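Local atomic coordinates of 3-hydroxy-3-methylglutaryl-CoA lyase (Acinetobacter baumannii, PDB entry 6NDS), a protein that is a lyase-family enzyme of the TIM-barrel class, modelled here as a two-subunit assembly with coenzyme A and a zinc ion bound. Residues Ile90-Val100 with Phe133-Thr144; Phe146-Pro157 with Ile179-Met190. All blocks are in the same frame, centred on the assembly; numbering follows the deposited sequence. Where two conformers were deposited one is given.

Contact 1 of 2, residues Ile90-Val100 with Phe133-Thr144; sequences IPNLKGALRAV and FTEIVEQLQGKT. With COA (coenzyme A), chain B.
The side chains of Leu93 and Ile136 run antiparallel alongside one another, and the packing of helix 93-100 against helix 133-140 is built round them. CG1 of Ile136 lies 3.7 Å from CB of Ala96 and touches CA of Leu93 as well, while its CD1 reaches the N-terminal end of helix 93-100, 3.5 Å from the carbonyl carbon of Asn92. Leu93 holds its CG anti to the backbone N (chi1 175°), so that the two methyls come up against helix 133-140. There CD1 meets CG1 of Ile136, and CD2 packs 3.6 Å from CG of Glu135. Gln139 passes Leu93 at about a right angle, its NE2 tied to the anti lone pair of Glu135 OE2 at 2.8 Å; the bond lies close to the amide plane and fixes the rotation of that amide at the exposed margin. One turn on, CD1 of Leu140 touches both CB of Ala96 and CG2 of Val100, 3.8 Å from the latter, and its CD2 approaches CD2 of Leu97. The two segments lie on neighbouring outer helices of a TIM barrel, running in the same general sense with axes 33° apart, and Ile136 and Leu140 also rest on Phe146 of strand 145-151. Coenzyme A lies against helix 93-100. Asn92, the N-cap residue, grips its adenine with both ends of the amide: ND2 donates to N7A of coenzyme A at 3.0 Å, nearly straight (168°), and OD1 accepts from N6A. The same OD1 takes the N-H of Gly95 at 3.1 Å, so one oxygen caps the helix and reads the base. Arg98 brings NH1 to N1A of coenzyme A through a weak, bent bond, and the same nitrogen is hydrogen-bonded to the backbone oxygen of Val60.

Contact 2 of 2, residues Phe146-Pro157 with Ile179-Met190; sequences FNGTVATTFGCP and IHNITLADTTGM
Gly148, Thr149 and Val150 pair in parallel with Ile182, Thr183 and Leu184, the strand axes 4.5 Å apart and 22° from parallel; Gly148 and Val150 each donate and accept, with Asn181 O, Thr183 N and O, and Ala185 N as partners. Thr149 and Thr183 stand parallel on one face of the sheet, OG1 of Thr149 being 3.4 Å from CB of Thr183 while it bonds to Asn108 OD1. Asn147, CG anti to its N (chi1 -170°), swings its amide across Thr183, ND2 donating to Thr183 OG1 at 2.9 Å. At the C-terminal end of the pairing, Val150 O accepts from Ala185 N and, within its own segment, Thr153 OG1, on opposite sides of the carbonyl plane. Phe154 crosses Asp186 at about a right angle, CD2 of Phe154 lying 3.5 Å from CB of Asp186, and CG2 of Thr153 covers one ring face. Met190, bent at chi3, lays SD 3.4 Å from Cys156 N. Helix 164-176 joins these neighbouring barrel strands as a beta-alpha-beta unit. Thr187 OG1 accepts from Thr152 N at 3.0 Å and bonds a citric acid, probably from the crystallisation liquor; with zinc about 5 Å from the Thr187 side chain, this is consistent with a hydroxyl held in place near the metal.

Overall arrangement
Both contacts join neighbouring pieces of one TIM barrel, but in different layers. Contact 2 is buried in the wall of the barrel, its centre about 9 Å from the centre of the chain, whereas contact 1 belongs to the outer helical layer, its centre about 19 Å from that of the chain, and is only partly buried. Their chemistry follows: between the helices no hydrogen bond crosses and aliphatic packing does the work, while the strands are sewn together by backbone bonds and by threonine and asparagine side chains. Helix 126-140 leads directly into strand 145-151, and the contacts meet where Ile136 CG2 packs 3.6 Å from Phe146 CE1. Coenzyme A borders contact 1; the zinc ion lies near contact 2.

Contact 1 of 2, residues Ile90-Val100 with Phe133-Thr144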
# COMPACT_ATOMS: atom_id res chain seq x y z
N ILE A 90 16.89 21.49 8.10
CA ILE A 90 17.23 22.70 8.85
C ILE A 90 15.97 23.29 9.48
O ILE A 90 14.96 23.45 8.78
CB ILE A 90 17.91 23.73 7.94
CG1 ILE A 90 19.15 23.12 7.28
CG2 ILE A 90 18.26 24.98 8.71
CD1 ILE A 90 20.15 22.58 8.27
N PRO A 91 15.97 23.63 10.78
CA PRO A 91 14.78 24.28 11.34
C PRO A 91 14.93 25.78 11.56
O PRO A 91 13.92 26.47 11.73
CB PRO A 91 14.62 23.57 12.68
CG PRO A 91 16.07 23.40 13.13
CD PRO A 91 16.90 23.22 11.85
N ASN A 92 16.17 26.28 11.62
CA ASN A 92 16.43 27.66 12.03
C ASN A 92 17.85 28.06 11.60
O ASN A 92 18.58 27.28 10.99
CB ASN A 92 16.24 27.84 13.54
CG ASN A 92 17.18 26.97 14.38
OD1 ASN A 92 18.11 26.34 13.86
ND2 ASN A 92 16.93 26.92 15.68
N LEU A 93 18.23 29.29 11.96
CA LEU A 93 19.50 29.84 11.49
C LEU A 93 20.70 29.08 12.04
O LEU A 93 21.66 28.81 11.32
CB LEU A 93 19.59 31.33 11.85
CG LEU A 93 20.92 32.00 11.51
CD1 LEU A 93 21.21 31.87 10.03
CD2 LEU A 93 20.91 33.45 11.94
N LYS A 94 20.65 28.71 13.33
CA LYS A 94 21.76 27.95 13.91
C LYS A 94 22.01 26.66 13.14
O LYS A 94 23.17 26.32 12.86
CB LYS A 94 21.47 27.64 15.38
N GLY A 95 20.95 25.95 12.77
CA GLY A 95 21.11 24.73 11.99
C GLY A 95 21.63 24.99 10.59
O GLY A 95 22.45 24.22 10.08
N ALA A 96 21.16 26.06 9.96
CA ALA A 96 21.67 26.43 8.63
C ALA A 96 23.18 26.67 8.67
O ALA A 96 23.91 26.22 7.77
CB ALA A 96 20.94 27.67 8.12
N LEU A 97 23.66 27.37 9.69
CA LEU A 97 25.09 27.66 9.78
C LEU A 97 25.90 26.39 10.01
O LEU A 97 26.98 26.24 9.44
CB LEU A 97 25.34 28.69 10.89
CG LEU A 97 24.80 30.07 10.55
CD1 LEU A 97 24.92 31.03 11.72
CD2 LEU A 97 25.51 30.63 9.32
N ARG A 98 25.38 25.48 10.84
CA ARG A 98 26.02 24.18 11.02
C ARG A 98 26.09 23.42 9.71
O ARG A 98 27.12 22.81 9.38
CB ARG A 98 25.26 23.34 12.06
CG ARG A 98 25.33 23.80 13.52
CD ARG A 98 24.36 22.98 14.39
NE ARG A 98 24.63 21.54 14.33
CZ ARG A 98 23.73 20.59 14.58
NH1 ARG A 98 22.49 20.90 14.90
NH2 ARG A 98 24.08 19.31 14.49
N ALA A 99 24.99 23.42 8.95
CA ALA A 99 24.94 22.67 7.70
C ALA A 99 25.93 23.20 6.68
O ALA A 99 26.58 22.43 5.96
CB ALA A 99 23.51 22.70 7.13
N VAL A 100 26.07 24.53 6.60
CA VAL A 100 27.04 25.11 5.68
C VAL A 100 28.46 24.75 6.10
O VAL A 100 29.31 24.42 5.26
CB VAL A 100 26.84 26.63 5.58
CG1 VAL A 100 28.02 27.28 4.85
CG2 VAL A 100 25.53 26.94 4.86
N PHE A 133 13.85 31.81 8.52
CA PHE A 133 14.15 31.53 7.11
C PHE A 133 14.62 32.79 6.40
O PHE A 133 15.56 32.73 5.59
CB PHE A 133 12.91 30.96 6.42
CG PHE A 133 12.45 29.63 6.96
CD1 PHE A 133 13.26 28.87 7.80
CD2 PHE A 133 11.20 29.14 6.61
CE1 PHE A 133 12.82 27.64 8.28
CE2 PHE A 133 10.76 27.89 7.09
CZ PHE A 133 11.57 27.15 7.92
N THR A 134 13.99 33.92 6.69
CA THR A 134 14.40 35.19 6.08
C THR A 134 15.85 35.52 6.42
O THR A 134 16.62 35.97 5.56
CB THR A 134 13.46 36.31 6.52
OG1 THR A 134 12.12 35.95 6.18
CG2 THR A 134 13.82 37.60 5.83
N GLU A 135 16.25 35.31 7.68
CA GLU A 135 17.64 35.56 8.05
C GLU A 135 18.57 34.55 7.39
O GLU A 135 19.69 34.90 6.99
CB GLU A 135 17.78 35.53 9.57
CG GLU A 135 19.16 35.94 10.08
CD GLU A 135 19.37 37.45 10.07
OE1 GLU A 135 18.36 38.19 10.14
OE2 GLU A 135 20.54 37.88 10.00
N ILE A 136 18.13 33.30 7.26
CA ILE A 136 18.95 32.28 6.60
C ILE A 136 19.25 32.70 5.16
O ILE A 136 20.39 32.63 4.70
CB ILE A 136 18.26 30.91 6.65
CG1 ILE A 136 18.33 30.36 8.07
CG2 ILE A 136 18.89 29.96 5.64
CD1 ILE A 136 17.30 29.27 8.32
N VAL A 137 18.21 33.11 4.43
CA VAL A 137 18.38 33.54 3.05
C VAL A 137 19.26 34.78 2.98
O VAL A 137 20.13 34.89 2.11
CB VAL A 137 17.00 33.77 2.40
CG1 VAL A 137 17.13 34.50 1.08
CG2 VAL A 137 16.29 32.43 2.19
N GLU A 138 19.06 35.73 3.89
CA GLU A 138 19.84 36.96 3.86
C GLU A 138 21.33 36.68 4.04
O GLU A 138 22.17 37.32 3.40
CB GLU A 138 19.34 37.93 4.93
N GLN A 139 21.67 35.71 4.89
CA GLN A 139 23.07 35.44 5.18
C GLN A 139 23.71 34.45 4.21
O GLN A 139 24.91 34.57 3.92
CB GLN A 139 23.23 34.91 6.60
CG GLN A 139 22.81 35.90 7.69
CD GLN A 139 23.26 35.48 9.08
OE1 GLN A 139 24.09 34.57 9.22
NE2 GLN A 139 22.73 36.13 10.10
N LEU A 140 22.96 33.48 3.71
CA LEU A 140 23.55 32.36 3.00
C LEU A 140 23.16 32.25 1.53
O LEU A 140 23.64 31.34 0.85
CB LEU A 140 23.18 31.04 3.70
CG LEU A 140 23.58 30.96 5.17
CD1 LEU A 140 23.08 29.67 5.78
CD2 LEU A 140 25.09 31.07 5.30
N GLN A 141 22.30 33.13 1.02
CA GLN A 141 21.98 33.09 -0.40
C GLN A 141 23.25 33.29 -1.22
O GLN A 141 24.09 34.14 -0.90
CB GLN A 141 20.95 34.17 -0.76
N GLY A 142 23.40 32.49 -2.27
CA GLY A 142 24.62 32.50 -3.05
C GLY A 142 25.76 31.69 -2.46
O GLY A 142 26.78 31.51 -3.14
N LYS A 143 25.62 31.20 -1.23
CA LYS A 143 26.60 30.31 -0.63
C LYS A 143 26.11 28.87 -0.55
O LYS A 143 26.91 27.98 -0.24
CB LYS A 143 26.97 30.79 0.78
N THR A 144 24.83 28.63 -0.82
CA THR A 144 24.25 27.29 -0.80
C THR A 144 22.94 27.36 -1.57
O THR A 144 22.59 28.40 -2.14
CB THR A 144 24.06 26.79 0.63
OG1 THR A 144 23.71 25.40 0.62
CG2 THR A 144 22.96 27.59 1.33
N1A COA B . 20.91 22.64 16.22
C2A COA B . 21.49 22.45 17.41
N3A COA B . 21.35 23.13 18.55
C4A COA B . 20.47 24.12 18.39
C5A COA B . 19.78 24.45 17.24
C6A COA B . 20.02 23.66 16.10
N6A COA B . 19.43 23.86 14.93
N7A COA B . 18.96 25.55 17.47
C8A COA B . 19.16 25.86 18.72
N9A COA B . 20.07 25.03 19.34
C1B COA B . 20.56 25.10 20.72
C2B COA B . 21.18 26.44 21.10
O2B COA B . 22.51 26.62 20.65
C3B COA B . 21.03 26.38 22.61
O3B COA B . 21.92 25.42 23.17
P3B COA B . 22.13 25.69 24.75
O7A COA B . 20.98 25.02 25.49
O8A COA B . 22.10 27.20 24.92
O9A COA B . 23.47 25.10 25.12
C4B COA B . 19.58 25.91 22.68
O4B COA B . 19.48 24.92 21.62
C5B COA B . 18.63 27.04 22.36
O5B COA B . 17.28 26.56 22.47
P1A COA B . 16.15 27.41 21.72
O1A COA B . 16.77 28.28 20.67
O2A COA B . 15.22 28.01 22.72
O3A COA B . 15.42 26.20 20.97
P2A COA B . 14.48 25.03 21.50
O4A COA B . 13.14 25.60 21.81
O5A COA B . 15.19 24.23 22.55
O6A COA B . 14.41 24.12 20.18
CBP COA B . 14.46 23.80 17.81
CCP COA B . 13.97 24.71 18.93
CDP COA B . 13.87 24.25 16.47
CEP COA B . 15.99 23.89 17.74
CAP COA B . 14.02 22.38 18.14
OAP COA B . 12.62 22.38 18.42
C9P COA B . 14.29 21.38 17.03
O9P COA B . 15.44 21.03 16.78
N8P COA B . 13.24 20.92 16.37
C7P COA B . 13.34 20.06 15.20
C6P COA B . 12.85 18.67 15.50
C5P COA B . 12.80 17.81 14.25
O5P COA B . 13.78 17.74 13.50
N4P COA B . 11.66 17.15 14.02
C3P COA B . 11.49 16.15 12.98
C2P COA B . 11.75 16.71 11.60
S1P COA B . 10.77 18.19 11.27

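Contact 2 of 2, residues Phe146-Pro157 with Ile179-Met190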
# COMPACT_ATOMS: atom_id res chain seq x y z
N PHE A 146 18.60 25.99 -1.54
CA PHE A 146 17.53 25.85 -0.56
C PHE A 146 16.37 25.05 -1.14
O PHE A 146 16.11 25.08 -2.34
CB PHE A 146 16.98 27.21 -0.10
CG PHE A 146 18.01 28.12 0.51
CD1 PHE A 146 18.57 27.82 1.75
CD2 PHE A 146 18.40 29.28 -0.13
CE1 PHE A 146 19.51 28.66 2.32
CE2 PHE A 146 19.34 30.12 0.44
CZ PHE A 146 19.89 29.81 1.67
N ASN A 147 15.70 24.33 -0.25
CA ASN A 147 14.41 23.70 -0.48
C ASN A 147 13.48 24.15 0.64
O ASN A 147 13.91 24.25 1.79
CB ASN A 147 14.54 22.18 -0.48
CG ASN A 147 13.27 21.48 -0.95
OD1 ASN A 147 13.05 21.34 -2.16
ND2 ASN A 147 12.44 21.03 0.00
N GLY A 148 12.22 24.44 0.30
CA GLY A 148 11.26 24.81 1.32
C GLY A 148 10.20 23.74 1.50
O GLY A 148 9.47 23.43 0.55
N THR A 149 10.10 23.16 2.69
CA THR A 149 9.11 22.12 2.97
C THR A 149 7.93 22.69 3.73
O THR A 149 8.09 23.46 4.69
CB THR A 149 9.73 20.97 3.78
OG1 THR A 149 10.71 20.29 2.98
CG2 THR A 149 8.66 19.96 4.21
N VAL A 150 6.73 22.29 3.32
CA VAL A 150 5.52 22.53 4.09
C VAL A 150 5.06 21.18 4.61
O VAL A 150 4.56 20.35 3.84
CB VAL A 150 4.43 23.20 3.24
CG1 VAL A 150 3.23 23.55 4.12
CG2 VAL A 150 4.97 24.42 2.52
N ALA A 151 5.25 20.95 5.92
CA ALA A 151 4.76 19.75 6.58
C ALA A 151 3.26 19.89 6.88
O ALA A 151 2.67 20.97 6.79
CB ALA A 151 5.55 19.47 7.85
N THR A 152 2.64 18.76 7.25
CA THR A 152 1.20 18.62 7.45
C THR A 152 0.39 19.30 6.35
O THR A 152 -0.65 19.91 6.61
CB THR A 152 0.76 19.13 8.85
OG1 THR A 152 1.00 20.53 8.98
CG2 THR A 152 1.53 18.39 9.95
N THR A 153 0.85 19.18 5.10
CA THR A 153 0.15 19.80 3.97
C THR A 153 -1.26 19.23 3.81
O THR A 153 -2.20 19.95 3.45
CB THR A 153 0.96 19.60 2.68
OG1 THR A 153 2.05 20.52 2.67
CG2 THR A 153 0.10 19.82 1.43
N PHE A 154 -1.42 17.94 4.09
CA PHE A 154 -2.65 17.22 3.77
C PHE A 154 -3.50 16.91 5.00
O PHE A 154 -4.45 16.12 4.91
CB PHE A 154 -2.30 15.93 3.02
CG PHE A 154 -1.46 16.16 1.79
CD1 PHE A 154 -2.07 16.41 0.56
CD2 PHE A 154 -0.08 16.13 1.85
CE1 PHE A 154 -1.30 16.63 -0.58
CE2 PHE A 154 0.69 16.34 0.72
CZ PHE A 154 0.08 16.59 -0.50
N GLY A 155 -3.20 17.53 6.14
CA GLY A 155 -3.89 17.27 7.39
C GLY A 155 -2.88 17.15 8.51
O GLY A 155 -1.69 16.92 8.29
N CYS A 156 -3.36 17.33 9.74
CA CYS A 156 -2.55 17.38 10.94
C CYS A 156 -3.08 16.41 11.98
O CYS A 156 -4.30 16.32 12.19
CB CYS A 156 -2.55 18.80 11.51
SG CYS A 156 -1.80 18.97 13.14
N PRO A 157 -2.20 15.66 12.66
CA PRO A 157 -2.67 14.73 13.70
C PRO A 157 -3.27 15.43 14.91
O PRO A 157 -3.96 14.77 15.71
CB PRO A 157 -1.40 13.95 14.08
CG PRO A 157 -0.28 14.92 13.76
CD PRO A 157 -0.73 15.65 12.52
N ILE A 179 12.99 30.94 -2.82
CA ILE A 179 13.09 29.50 -2.68
C ILE A 179 11.98 28.90 -3.54
O ILE A 179 10.81 28.89 -3.15
CB ILE A 179 12.97 29.07 -1.21
CG1 ILE A 179 14.12 29.69 -0.40
CG2 ILE A 179 12.98 27.53 -1.09
CD1 ILE A 179 13.93 29.58 1.10
N HIS A 180 12.34 28.42 -4.73
CA HIS A 180 11.36 27.90 -5.67
C HIS A 180 11.30 26.38 -5.70
O HIS A 180 10.39 25.83 -6.31
CB HIS A 180 11.64 28.43 -7.09
CG HIS A 180 11.20 29.85 -7.30
ND1 HIS A 180 10.15 30.19 -8.13
CD2 HIS A 180 11.67 31.01 -6.78
CE1 HIS A 180 9.99 31.50 -8.12
NE2 HIS A 180 10.90 32.03 -7.31
N ASN A 181 12.23 25.70 -5.03
CA ASN A 181 12.09 24.26 -4.82
C ASN A 181 11.30 24.03 -3.54
O ASN A 181 11.69 24.50 -2.46
CB ASN A 181 13.45 23.57 -4.77
CG ASN A 181 14.04 23.37 -6.15
OD1 ASN A 181 13.60 23.98 -7.12
ND2 ASN A 181 15.03 22.50 -6.24
N ILE A 182 10.20 23.28 -3.66
CA ILE A 182 9.19 23.14 -2.61
C ILE A 182 8.91 21.66 -2.39
O ILE A 182 8.75 20.90 -3.36
CB ILE A 182 7.89 23.88 -3.00
CG1 ILE A 182 8.14 25.37 -3.23
CG2 ILE A 182 6.80 23.64 -1.96
CD1 ILE A 182 8.67 26.10 -2.02
N THR A 183 8.82 21.25 -1.13
CA THR A 183 8.32 19.92 -0.78
C THR A 183 6.98 20.06 -0.07
O THR A 183 6.86 20.82 0.90
CB THR A 183 9.30 19.17 0.12
OG1 THR A 183 10.52 18.94 -0.59
CG2 THR A 183 8.71 17.81 0.60
N LEU A 184 5.99 19.30 -0.52
CA LEU A 184 4.74 19.14 0.21
C LEU A 184 4.77 17.80 0.91
O LEU A 184 4.87 16.75 0.25
CB LEU A 184 3.52 19.23 -0.71
CG LEU A 184 3.46 20.49 -1.55
CD1 LEU A 184 2.23 20.42 -2.47
CD2 LEU A 184 3.41 21.73 -0.66
N ALA A 185 4.67 17.81 2.24
CA ALA A 185 4.84 16.59 3.03
C ALA A 185 3.53 16.19 3.69
O ALA A 185 2.87 17.02 4.34
CB ALA A 185 5.94 16.78 4.07
N ASP A 186 3.18 14.90 3.57
CA ASP A 186 2.05 14.27 4.28
C ASP A 186 2.61 13.56 5.51
O ASP A 186 2.81 12.34 5.54
CB ASP A 186 1.33 13.30 3.35
CG ASP A 186 0.12 12.69 3.99
OD1 ASP A 186 -0.33 13.23 5.02
OD2 ASP A 186 -0.38 11.67 3.48
N THR A 187 2.80 14.35 6.57
CA THR A 187 3.59 13.95 7.73
C THR A 187 3.03 12.71 8.43
O THR A 187 3.80 11.85 8.88
CB THR A 187 3.67 15.12 8.69
OG1 THR A 187 4.13 16.27 7.97
CG2 THR A 187 4.63 14.82 9.85
N THR A 188 1.71 12.62 8.59
CA THR A 188 1.14 11.44 9.24
C THR A 188 0.21 10.66 8.32
O THR A 188 -0.72 10.01 8.79
CB THR A 188 0.41 11.80 10.53
OG1 THR A 188 -0.67 12.69 10.25
CG2 THR A 188 1.37 12.43 11.52
N GLY A 189 0.46 10.71 7.01
CA GLY A 189 -0.23 9.82 6.10
C GLY A 189 -1.73 10.02 6.08
O GLY A 189 -2.50 9.06 6.16
N MET A 190 -2.15 11.28 5.98
CA MET A 190 -3.56 11.63 5.95
C MET A 190 -4.09 11.91 4.55
O MET A 190 -5.31 12.08 4.39
CB MET A 190 -3.80 12.85 6.85
CG MET A 190 -3.50 12.52 8.33
SD MET A 190 -3.63 13.95 9.41
CE MET A 190 -5.40 14.18 9.51
O HOH W 1 15.02 26.81 -4.37
O HOH W 2 -0.35 15.89 6.02
O HOH W 3 0.03 14.86 9.09